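Local coordinates for RabGAP/TBC protein (Chlamydomonas reinhardtii, PDB 4P17) that is of unknown function but has the all-helical TBC domain of RabGAP proteins and may bind Rab GTPases in the flagellum, at residues Thr230-Cys235 with Arg263-Met268; Val246-Asp251 with His297-Leu302; Leu269-Asp274 with Met303-Asp308. All blocks are in the same frame, centred on the assembly; numbering follows the deposited sequence.

Helix 259-271 and helix 299-306 tie the three contacts together. Contact 1 sets the first of these against helix 226-234, contact 2 sets the second against helix 243-256, and contact 3 packs the two against each other further out. Each pair of contact centres is about 12 Å apart, but contacts 1 and 2 lie about 9 Å from the centre of the chain and contact 3 about 17 Å. Leu302 of contact 2 joins all three: its CD1 lies 3.6 Å from Met268 SD of contact 1 and 4.0 Å from Ile271 CD1 of contact 3. Thr249 and Val264 also pack together, so contacts 1 and 2 share an apolar seam.

Contact 1. Residues Thr230-Cys235 with Arg263-Met268; sequences TDWYLC and RVALAM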
loop_
_atom_site.group_PDB
_atom_site.type_symbol
_atom_site.label_atom_id
_atom_site.label_comp_id
_atom_site.label_asym_id
_atom_site.label_seq_id
_atom_site.Cartn_x
_atom_site.Cartn_y
_atom_site.Cartn_z
ATOM N N THR A 230 5.367 -11.632 3.935
ATOM C CA THR A 230 5.763 -10.808 5.077
ATOM C C THR A 230 6.002 -9.408 4.588
ATOM O O THR A 230 5.395 -8.475 5.103
ATOM C CB THR A 230 7.029 -11.318 5.783
ATOM O OG1 THR A 230 6.718 -12.512 6.509
ATOM C CG2 THR A 230 7.573 -10.261 6.758
ATOM N N ASP A 231 6.850 -9.239 3.575
ATOM C CA ASP A 231 7.058 -7.895 3.050
ATOM C C ASP A 231 5.768 -7.370 2.433
ATOM O O ASP A 231 5.529 -6.170 2.425
ATOM C CB ASP A 231 8.182 -7.853 2.017
ATOM C CG ASP A 231 9.561 -8.085 2.630
ATOM O OD1 ASP A 231 9.766 -7.787 3.836
ATOM O OD2 ASP A 231 10.447 -8.568 1.899
ATOM N N TRP A 232 4.922 -8.246 1.902
ATOM C CA TRP A 232 3.713 -7.749 1.281
ATOM C C TRP A 232 2.914 -7.025 2.338
ATOM O O TRP A 232 2.381 -5.929 2.122
ATOM C CB TRP A 232 2.866 -8.857 0.684
ATOM C CG TRP A 232 3.388 -9.418 -0.584
ATOM C CD1 TRP A 232 4.449 -8.968 -1.334
ATOM C CD2 TRP A 232 2.861 -10.546 -1.277
ATOM N NE1 TRP A 232 4.599 -9.744 -2.452
ATOM C CE2 TRP A 232 3.636 -10.719 -2.444
ATOM C CE3 TRP A 232 1.800 -11.425 -1.029
ATOM C CZ2 TRP A 232 3.400 -11.748 -3.348
ATOM C CZ3 TRP A 232 1.567 -12.452 -1.938
ATOM C CH2 TRP A 232 2.374 -12.604 -3.076
ATOM N N TYR A 233 2.817 -7.670 3.486
ATOM C CA TYR A 233 1.968 -7.197 4.536
ATOM C C TYR A 233 2.570 -6.005 5.262
ATOM O O TYR A 233 1.920 -4.951 5.418
ATOM C CB TYR A 233 1.747 -8.306 5.508
ATOM C CG TYR A 233 0.802 -9.381 5.064
ATOM C CD1 TYR A 233 -0.018 -9.237 3.965
ATOM C CD2 TYR A 233 0.714 -10.545 5.806
ATOM C CE1 TYR A 233 -0.926 -10.237 3.636
ATOM C CE2 TYR A 233 -0.155 -11.523 5.485
ATOM C CZ TYR A 233 -0.969 -11.389 4.413
ATOM O OH TYR A 233 -1.862 -12.425 4.168
ATOM N N LEU A 234 3.807 -6.159 5.711
ATOM C CA LEU A 234 4.422 -5.086 6.506
ATOM C C LEU A 234 4.569 -3.794 5.694
ATOM O O LEU A 234 4.411 -2.691 6.217
ATOM C CB LEU A 234 5.796 -5.502 7.038
ATOM C CG LEU A 234 5.858 -6.619 8.075
ATOM C CD1 LEU A 234 7.306 -6.958 8.388
ATOM C CD2 LEU A 234 5.088 -6.218 9.336
ATOM N N CYS A 235 4.917 -3.934 4.426
ATOM C CA CYS A 235 5.155 -2.756 3.583
ATOM C C CYS A 235 3.941 -2.373 2.781
ATOM O O CYS A 235 4.003 -1.491 1.960
ATOM C CB CYS A 235 6.326 -3.008 2.641
ATOM S SG CYS A 235 7.844 -3.369 3.556
ATOM N N ARG A 263 -6.668 -10.502 1.162
ATOM C CA ARG A 263 -7.478 -10.737 -0.040
ATOM C C ARG A 263 -6.652 -10.460 -1.277
ATOM O O ARG A 263 -6.753 -11.175 -2.288
ATOM C CB ARG A 263 -8.755 -9.909 -0.020
ATOM C CG ARG A 263 -9.714 -10.494 0.985
ATOM C CD ARG A 263 -10.941 -9.682 1.360
ATOM N NE ARG A 263 -11.767 -10.503 2.256
ATOM C CZ ARG A 263 -12.773 -10.069 3.014
ATOM N NH1 ARG A 263 -13.124 -8.798 3.038
ATOM N NH2 ARG A 263 -13.428 -10.925 3.770
ATOM N N VAL A 264 -5.819 -9.431 -1.215
ATOM C CA VAL A 264 -4.986 -9.105 -2.369
ATOM C C VAL A 264 -3.830 -10.144 -2.475
ATOM O O VAL A 264 -3.424 -10.554 -3.553
ATOM C CB VAL A 264 -4.456 -7.667 -2.275
ATOM C CG1 VAL A 264 -3.422 -7.382 -3.368
ATOM C CG2 VAL A 264 -5.609 -6.714 -2.424
ATOM N N ALA A 265 -3.290 -10.541 -1.344
ATOM C CA ALA A 265 -2.237 -11.543 -1.336
ATOM C C ALA A 265 -2.722 -12.844 -1.984
ATOM O O ALA A 265 -2.016 -13.433 -2.821
ATOM C CB ALA A 265 -1.790 -11.765 0.072
ATOM N N LEU A 266 -3.926 -13.281 -1.624
ATOM C CA LEU A 266 -4.481 -14.509 -2.205
ATOM C C LEU A 266 -4.663 -14.316 -3.706
ATOM O O LEU A 266 -4.364 -15.224 -4.490
ATOM C CB LEU A 266 -5.833 -14.889 -1.576
ATOM C CG LEU A 266 -6.363 -16.181 -2.206
ATOM C CD1 LEU A 266 -5.517 -17.370 -1.723
ATOM C CD2 LEU A 266 -7.799 -16.373 -1.919
ATOM N N ALA A 267 -5.146 -13.134 -4.102
ATOM C CA ALA A 267 -5.377 -12.863 -5.520
ATOM C C ALA A 267 -4.067 -12.969 -6.299
ATOM O O ALA A 267 -4.042 -13.494 -7.401
ATOM C CB ALA A 267 -6.015 -11.490 -5.715
ATOM N N MET A 268 -2.977 -12.469 -5.735
ATOM C CA MET A 268 -1.673 -12.612 -6.379
ATOM C C MET A 268 -1.297 -14.054 -6.592
ATOM O O MET A 268 -0.747 -14.405 -7.629
ATOM C CB MET A 268 -0.594 -11.944 -5.544
ATOM C CG MET A 268 -0.684 -10.476 -5.526
ATOM S SD MET A 268 -0.193 -9.714 -7.066
ATOM C CE MET A 268 1.477 -10.323 -7.305
#
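Trp232 meets Ala265 and Met268 with the benzene half of its indole. CB points at helix 259-271, and CG stands anti to the carbonyl carbon (chi1 -75°), which directs the indole toward the other helix. CE3 is the first ring atom to touch, 3.8 Å from Ala265 CB; next along the rim, CZ3 lies 3.8 Å from Ala265 O and slightly farther from Ala265 CA. At the far corner CH2 meets Met268 CB at 3.9 Å, one helical turn on. Tyr233 closes on the alanine methyl from another direction, its CE1 4.0 Å from Ala265 CB. The small alanine thus lets the indole come close to the backbone of helix 259-271, while the Tyr233 ring rests on the methyl, with Leu203 also packing on it. Cutting the indole back to an alanine is likely to open a gap between the helices, taking from Met268 CB its indole partner and leaving Ala265 only Tyr233 of the two rings. The helix segments run roughly antiparallel, at 146° with axes 10.9 Å apart, and the contact is made by packing alone, chiefly of carbon: buried helix-to-helix packing inside the all-helical Rab-GTPase-TBC domain.

Contact 2. Residues Val246-Asp251 with His297-Leu302; sequences VMRTWD and HQRDVL
Arg248 and Asp300 form the salt bridge of this contact: Arg248 NH1 donates to Asp300 OD1 at 2.9 Å, with an N-H...O angle of 155°. The oxygen sits at the guanidinium edge and is approached nearly along its own C-O bond, while the carboxylate plane is turned 53° from the guanidinium. Asp300 OD2 is held separately by Asn36.

Two waters add bridges. One accepts from both Arg248 NH1 and Arg299 NE, the latter at 2.9 Å; the other accepts from Arg248 NH2 and donates to Asp300 O at 2.6 Å. Arg248 NH2 also bonds to Arg65 O.

Carbon packing does the rest. Arg248, bent at chi2 and chi3, lays its CG 3.9 Å from Arg299 CD, and the extended Arg299 chain crosses it at about a right angle before its NH2 reaches Asp34 in a salt bridge. One residue on, Thr249 CG2 comes within 4.3 Å of Leu302 CD2.

Two arginines can cross in this buried place probably because each is paired with an aspartate, Asp300 for Arg248 and Asp34 for Arg299, while the water shared by Arg248 NH1 and Arg299 NE bridges the pair.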
loop_
_atom_site.group_PDB
_atom_site.type_symbol
_atom_site.label_atom_id
_atom_site.label_comp_id
_atom_site.label_asym_id
_atom_site.label_seq_id
_atom_site.Cartn_x
_atom_site.Cartn_y
_atom_site.Cartn_z
ATOM N N VAL A 246 -0.155 -0.719 -6.369
ATOM C CA VAL A 246 -0.146 -0.561 -4.915
ATOM C C VAL A 246 -1.279 0.373 -4.479
ATOM O O VAL A 246 -2.015 0.057 -3.533
ATOM C CB VAL A 246 1.190 0.011 -4.389
ATOM C CG1 VAL A 246 1.127 0.239 -2.874
ATOM C CG2 VAL A 246 2.363 -0.888 -4.704
ATOM N N MET A 247 -1.432 1.506 -5.161
ATOM C CA MET A 247 -2.396 2.520 -4.705
ATOM C C MET A 247 -3.820 2.005 -4.782
ATOM O O MET A 247 -4.677 2.415 -3.999
ATOM C CB MET A 247 -2.302 3.812 -5.523
ATOM C CG MET A 247 -0.938 4.356 -5.680
ATOM S SD MET A 247 -0.238 4.842 -4.129
ATOM C CE MET A 247 1.285 5.570 -4.783
ATOM N N ARG A 248 -4.096 1.084 -5.703
ATOM C CA ARG A 248 -5.427 0.501 -5.730
ATOM C C ARG A 248 -5.678 -0.384 -4.519
ATOM O O ARG A 248 -6.798 -0.417 -3.962
ATOM C CB ARG A 248 -5.630 -0.307 -7.003
ATOM C CG ARG A 248 -5.855 0.544 -8.224
ATOM C CD ARG A 248 -7.268 1.116 -8.267
ATOM N NE ARG A 248 -8.292 0.074 -8.224
ATOM C CZ ARG A 248 -8.674 -0.634 -9.288
ATOM N NH1 ARG A 248 -8.141 -0.388 -10.488
ATOM N NH2 ARG A 248 -9.603 -1.566 -9.160
ATOM N N THR A 249 -4.656 -1.096 -4.076
ATOM C CA THR A 249 -4.792 -1.848 -2.821
ATOM C C THR A 249 -5.043 -0.869 -1.658
ATOM O O THR A 249 -5.861 -1.118 -0.751
ATOM C CB THR A 249 -3.569 -2.748 -2.495
ATOM O OG1 THR A 249 -2.472 -1.982 -1.996
ATOM C CG2 THR A 249 -3.115 -3.570 -3.700
ATOM N N TRP A 250 -4.366 0.261 -1.712
ATOM C CA TRP A 250 -4.479 1.256 -0.646
ATOM C C TRP A 250 -5.843 1.935 -0.653
ATOM O O TRP A 250 -6.426 2.216 0.426
ATOM C CB TRP A 250 -3.359 2.289 -0.795
ATOM C CG TRP A 250 -1.973 1.782 -0.368
ATOM C CD1 TRP A 250 -1.587 0.454 -0.125
ATOM C CD2 TRP A 250 -0.809 2.587 -0.125
ATOM N NE1 TRP A 250 -0.257 0.428 0.263
ATOM C CE2 TRP A 250 0.241 1.715 0.253
ATOM C CE3 TRP A 250 -0.555 3.972 -0.179
ATOM C CZ2 TRP A 250 1.537 2.182 0.568
ATOM C CZ3 TRP A 250 0.748 4.430 0.133
ATOM C CH2 TRP A 250 1.762 3.532 0.508
ATOM N N ASP A 251 -6.372 2.195 -1.848
ATOM C CA ASP A 251 -7.760 2.696 -1.974
ATOM C C ASP A 251 -8.695 1.891 -1.079
ATOM O O ASP A 251 -9.401 2.420 -0.247
ATOM C CB ASP A 251 -8.302 2.626 -3.404
ATOM C CG ASP A 251 -7.611 3.599 -4.371
ATOM O OD1 ASP A 251 -6.988 4.554 -3.893
ATOM O OD2 ASP A 251 -7.725 3.408 -5.615
ATOM N N HIS A 297 1.092 -5.123 -13.481
ATOM C CA HIS A 297 0.572 -3.847 -13.944
ATOM C C HIS A 297 -0.939 -3.864 -14.113
ATOM O O HIS A 297 -1.561 -2.813 -14.134
ATOM C CB HIS A 297 1.261 -3.453 -15.262
ATOM C CG HIS A 297 2.720 -3.209 -15.099
ATOM N ND1 HIS A 297 3.213 -2.088 -14.461
ATOM C CD2 HIS A 297 3.795 -3.961 -15.431
ATOM C CE1 HIS A 297 4.533 -2.148 -14.439
ATOM N NE2 HIS A 297 4.911 -3.272 -15.017
ATOM N N GLN A 298 -1.533 -5.059 -14.145
ATOM C CA GLN A 298 -2.964 -5.180 -14.342
ATOM C C GLN A 298 -3.671 -4.959 -13.014
ATOM O O GLN A 298 -4.124 -5.907 -12.345
ATOM C CB GLN A 298 -3.325 -6.557 -14.937
ATOM C CG GLN A 298 -4.216 -6.483 -16.170
ATOM C CD GLN A 298 -5.370 -5.517 -16.023
ATOM O OE1 GLN A 298 -5.771 -5.163 -14.913
ATOM N NE2 GLN A 298 -5.905 -5.072 -17.149
ATOM N N ARG A 299 -3.758 -3.700 -12.607
ATOM C CA ARG A 299 -4.346 -3.391 -11.313
ATOM C C ARG A 299 -5.870 -3.634 -11.270
ATOM O O ARG A 299 -6.430 -3.956 -10.228
ATOM C CB ARG A 299 -4.011 -1.941 -10.914
ATOM C CG ARG A 299 -4.437 -0.870 -11.879
ATOM C CD ARG A 299 -3.779 0.429 -11.539
ATOM N NE ARG A 299 -4.326 1.531 -12.326
ATOM C CZ ARG A 299 -3.805 1.965 -13.462
ATOM N NH1 ARG A 299 -2.723 1.393 -13.979
ATOM N NH2 ARG A 299 -4.367 2.982 -14.081
ATOM N N ASP A 300 -6.529 -3.552 -12.421
ATOM C CA ASP A 300 -7.947 -3.837 -12.476
ATOM C C ASP A 300 -8.207 -5.310 -12.157
ATOM O O ASP A 300 -9.077 -5.661 -11.338
ATOM C CB ASP A 300 -8.538 -3.523 -13.856
ATOM C CG ASP A 300 -8.739 -2.042 -14.128
ATOM O OD1 ASP A 300 -8.794 -1.215 -13.185
ATOM O OD2 ASP A 300 -8.917 -1.725 -15.327
ATOM N N VAL A 301 -7.448 -6.181 -12.811
ATOM C CA VAL A 301 -7.620 -7.610 -12.612
ATOM C C VAL A 301 -7.192 -8.012 -11.206
ATOM O O VAL A 301 -7.810 -8.906 -10.593
ATOM C CB VAL A 301 -6.843 -8.383 -13.657
ATOM C CG1 VAL A 301 -6.839 -9.882 -13.351
ATOM C CG2 VAL A 301 -7.435 -8.073 -15.025
ATOM N N LEU A 302 -6.154 -7.379 -10.678
ATOM C CA LEU A 302 -5.760 -7.710 -9.302
ATOM C C LEU A 302 -6.916 -7.464 -8.343
ATOM O O LEU A 302 -7.206 -8.297 -7.472
ATOM C CB LEU A 302 -4.538 -6.901 -8.836
ATOM C CG LEU A 302 -4.087 -7.279 -7.406
ATOM C CD1 LEU A 302 -3.677 -8.759 -7.291
ATOM C CD2 LEU A 302 -2.923 -6.378 -6.977
HETATM O O HOH W 1 -7.015 2.250 -11.506
HETATM O O HOH W 2 -10.862 -3.828 -10.680
#

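Contact 3. Residues Leu269-Asp274 with Met303-Asp308; sequences LKIYED and MATAFD
The first torsions of Lys270 and Thr305 bring the two side chains together. In Lys270, CG lies opposite the backbone N (chi1 -174°), which sends the chain out toward helix 299-306, and bends at chi3 and chi4 then carry CE past the threonine methyl toward Asp308. In Thr305, chi1 of -59° sets the hydroxyl beside its own backbone N and sends the methyl the other way, toward the lysine. The result is a close carbon contact, Lys270 CE to Thr305 CG2 at 3.7 Å. The neighbouring CD of the lysine is a little farther from the same methyl.

Ile271 comes in on the hydroxyl branch of the threonine. Its CD1 reaches 3.9 Å from Thr305 OG1 and 4.0 Å from Thr305 CB, so the threonine fits between the isoleucine tip and the lysine chain. The hydroxyl is hydrogen-bonded to Val301 O, one turn back along helix 299-306, so its contact with Ile271 is plain packing. Ala267, a turn before Ile271, also packs against Thr305.

Asp308, just beyond Ala306 and Phe307, approaches Lys270 from the opposite direction. Its OD2 lies 3.2 Å from Lys270 CE but 4.2 Å from Lys270 NZ, so the carboxylate is nearer the last methylene than the ammonium. Asp308 OD1 accepts from Ile310 N, which ties the carboxylate to the chain that follows.

The opposite charges of Lys270 and Asp308 stay beyond salt-bridge distance, and their attraction is probably long-range and modest; the aliphatic parts of Lys270, Ile271 and Thr305 supply the close packing at this partly exposed junction of the two helices.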
loop_
_atom_site.group_PDB
_atom_site.type_symbol
_atom_site.label_atom_id
_atom_site.label_comp_id
_atom_site.label_asym_id
_atom_site.label_seq_id
_atom_site.Cartn_x
_atom_site.Cartn_y
_atom_site.Cartn_z
ATOM N N LEU A 269 -1.567 -14.888 -5.593
ATOM C CA LEU A 269 -1.238 -16.297 -5.698
ATOM C C LEU A 269 -2.145 -17.002 -6.705
ATOM O O LEU A 269 -1.697 -17.914 -7.399
ATOM C CB LEU A 269 -1.322 -16.953 -4.334
ATOM C CG LEU A 269 -0.359 -16.369 -3.289
ATOM C CD1 LEU A 269 -0.483 -17.030 -1.915
ATOM C CD2 LEU A 269 1.085 -16.445 -3.773
ATOM N N LYS A 270 -3.413 -16.595 -6.772
ATOM C CA LYS A 270 -4.334 -17.170 -7.742
ATOM C C LYS A 270 -3.877 -16.859 -9.158
ATOM O O LYS A 270 -3.852 -17.721 -10.050
ATOM C CB LYS A 270 -5.742 -16.635 -7.503
ATOM C CG LYS A 270 -6.823 -17.250 -8.341
ATOM C CD LYS A 270 -8.170 -16.993 -7.698
ATOM C CE LYS A 270 -9.219 -16.559 -8.713
ATOM N NZ LYS A 270 -9.274 -17.424 -9.918
ATOM N N ILE A 271 -3.516 -15.605 -9.364
ATOM C CA ILE A 271 -3.198 -15.098 -10.698
ATOM C C ILE A 271 -1.917 -15.766 -11.236
ATOM O O ILE A 271 -1.811 -16.086 -12.429
ATOM C CB ILE A 271 -3.072 -13.546 -10.615
ATOM C CG1 ILE A 271 -4.459 -12.927 -10.486
ATOM C CG2 ILE A 271 -2.368 -12.976 -11.817
ATOM C CD1 ILE A 271 -4.477 -11.411 -10.173
ATOM N N TYR A 272 -0.945 -16.001 -10.356
ATOM C CA TYR A 272 0.342 -16.551 -10.785
ATOM C C TYR A 272 0.479 -18.013 -10.377
ATOM O O TYR A 272 1.573 -18.542 -10.367
ATOM C CB TYR A 272 1.482 -15.731 -10.199
ATOM C CG TYR A 272 1.508 -14.386 -10.816
ATOM C CD1 TYR A 272 1.978 -14.215 -12.113
ATOM C CD2 TYR A 272 0.987 -13.294 -10.152
ATOM C CE1 TYR A 272 1.967 -12.967 -12.717
ATOM C CE2 TYR A 272 0.968 -12.045 -10.748
ATOM C CZ TYR A 272 1.459 -11.892 -12.025
ATOM O OH TYR A 272 1.436 -10.661 -12.624
ATOM N N GLU A 273 -0.641 -18.654 -10.059
ATOM C CA GLU A 273 -0.613 -20.048 -9.622
ATOM C C GLU A 273 0.017 -20.970 -10.671
ATOM O O GLU A 273 0.897 -21.774 -10.349
ATOM C CB GLU A 273 -2.012 -20.563 -9.301
ATOM C CG GLU A 273 -1.958 -21.969 -8.723
ATOM C CD GLU A 273 -3.323 -22.600 -8.519
ATOM O OE1 GLU A 273 -4.310 -22.188 -9.190
ATOM O OE2 GLU A 273 -3.406 -23.526 -7.679
ATOM N N ASP A 274 -0.465 -20.871 -11.910
ATOM C CA ASP A 274 0.045 -21.697 -13.002
ATOM C C ASP A 274 1.570 -21.590 -13.059
ATOM O O ASP A 274 2.286 -22.596 -13.178
ATOM C CB ASP A 274 -0.599 -21.260 -14.323
ATOM C CG ASP A 274 0.053 -21.883 -15.544
ATOM O OD1 ASP A 274 1.184 -21.483 -15.897
ATOM O OD2 ASP A 274 -0.589 -22.753 -16.172
ATOM N N MET A 303 -7.538 -6.297 -8.409
ATOM C CA MET A 303 -8.549 -5.994 -7.395
ATOM C C MET A 303 -9.825 -6.805 -7.657
ATOM O O MET A 303 -10.481 -7.295 -6.739
ATOM C CB MET A 303 -8.866 -4.516 -7.360
ATOM C CG MET A 303 -7.667 -3.650 -7.005
ATOM S SD MET A 303 -6.772 -4.242 -5.556
ATOM C CE MET A 303 -7.889 -3.966 -4.170
ATOM N N ALA A 304 -10.201 -6.927 -8.921
ATOM C CA ALA A 304 -11.378 -7.702 -9.236
ATOM C C ALA A 304 -11.176 -9.161 -8.774
ATOM O O ALA A 304 -12.103 -9.824 -8.262
ATOM C CB ALA A 304 -11.659 -7.631 -10.709
ATOM N N THR A 305 -9.956 -9.659 -8.913
ATOM C CA THR A 305 -9.694 -11.027 -8.473
ATOM C C THR A 305 -9.758 -11.088 -6.941
ATOM O O THR A 305 -10.342 -12.012 -6.387
ATOM C CB THR A 305 -8.348 -11.563 -8.997
ATOM O OG1 THR A 305 -8.360 -11.529 -10.433
ATOM C CG2 THR A 305 -8.113 -12.993 -8.533
ATOM N N ALA A 306 -9.211 -10.086 -6.258
ATOM C CA ALA A 306 -9.256 -10.057 -4.795
ATOM C C ALA A 306 -10.665 -10.126 -4.233
ATOM O O ALA A 306 -10.884 -10.677 -3.135
ATOM C CB ALA A 306 -8.559 -8.793 -4.275
ATOM N N PHE A 307 -11.632 -9.589 -4.973
ATOM C CA PHE A 307 -13.004 -9.539 -4.461
ATOM C C PHE A 307 -13.945 -10.542 -5.107
ATOM O O PHE A 307 -15.162 -10.459 -4.856
ATOM C CB PHE A 307 -13.625 -8.147 -4.650
ATOM C CG PHE A 307 -12.813 -7.031 -4.048
ATOM C CD1 PHE A 307 -12.666 -6.934 -2.663
ATOM C CD2 PHE A 307 -12.234 -6.069 -4.858
ATOM C CE1 PHE A 307 -11.925 -5.922 -2.102
ATOM C CE2 PHE A 307 -11.497 -5.039 -4.315
ATOM C CZ PHE A 307 -11.327 -4.973 -2.921
ATOM N N ASP A 308 -13.427 -11.505 -5.892
ATOM C CA ASP A 308 -14.310 -12.317 -6.741
ATOM C C ASP A 308 -15.177 -13.345 -6.027
ATOM O O ASP A 308 -16.124 -13.852 -6.623
ATOM C CB ASP A 308 -13.517 -13.040 -7.863
ATOM C CG ASP A 308 -12.614 -14.199 -7.386
ATOM O OD1 ASP A 308 -12.811 -14.822 -6.319
ATOM O OD2 ASP A 308 -11.672 -14.515 -8.159
#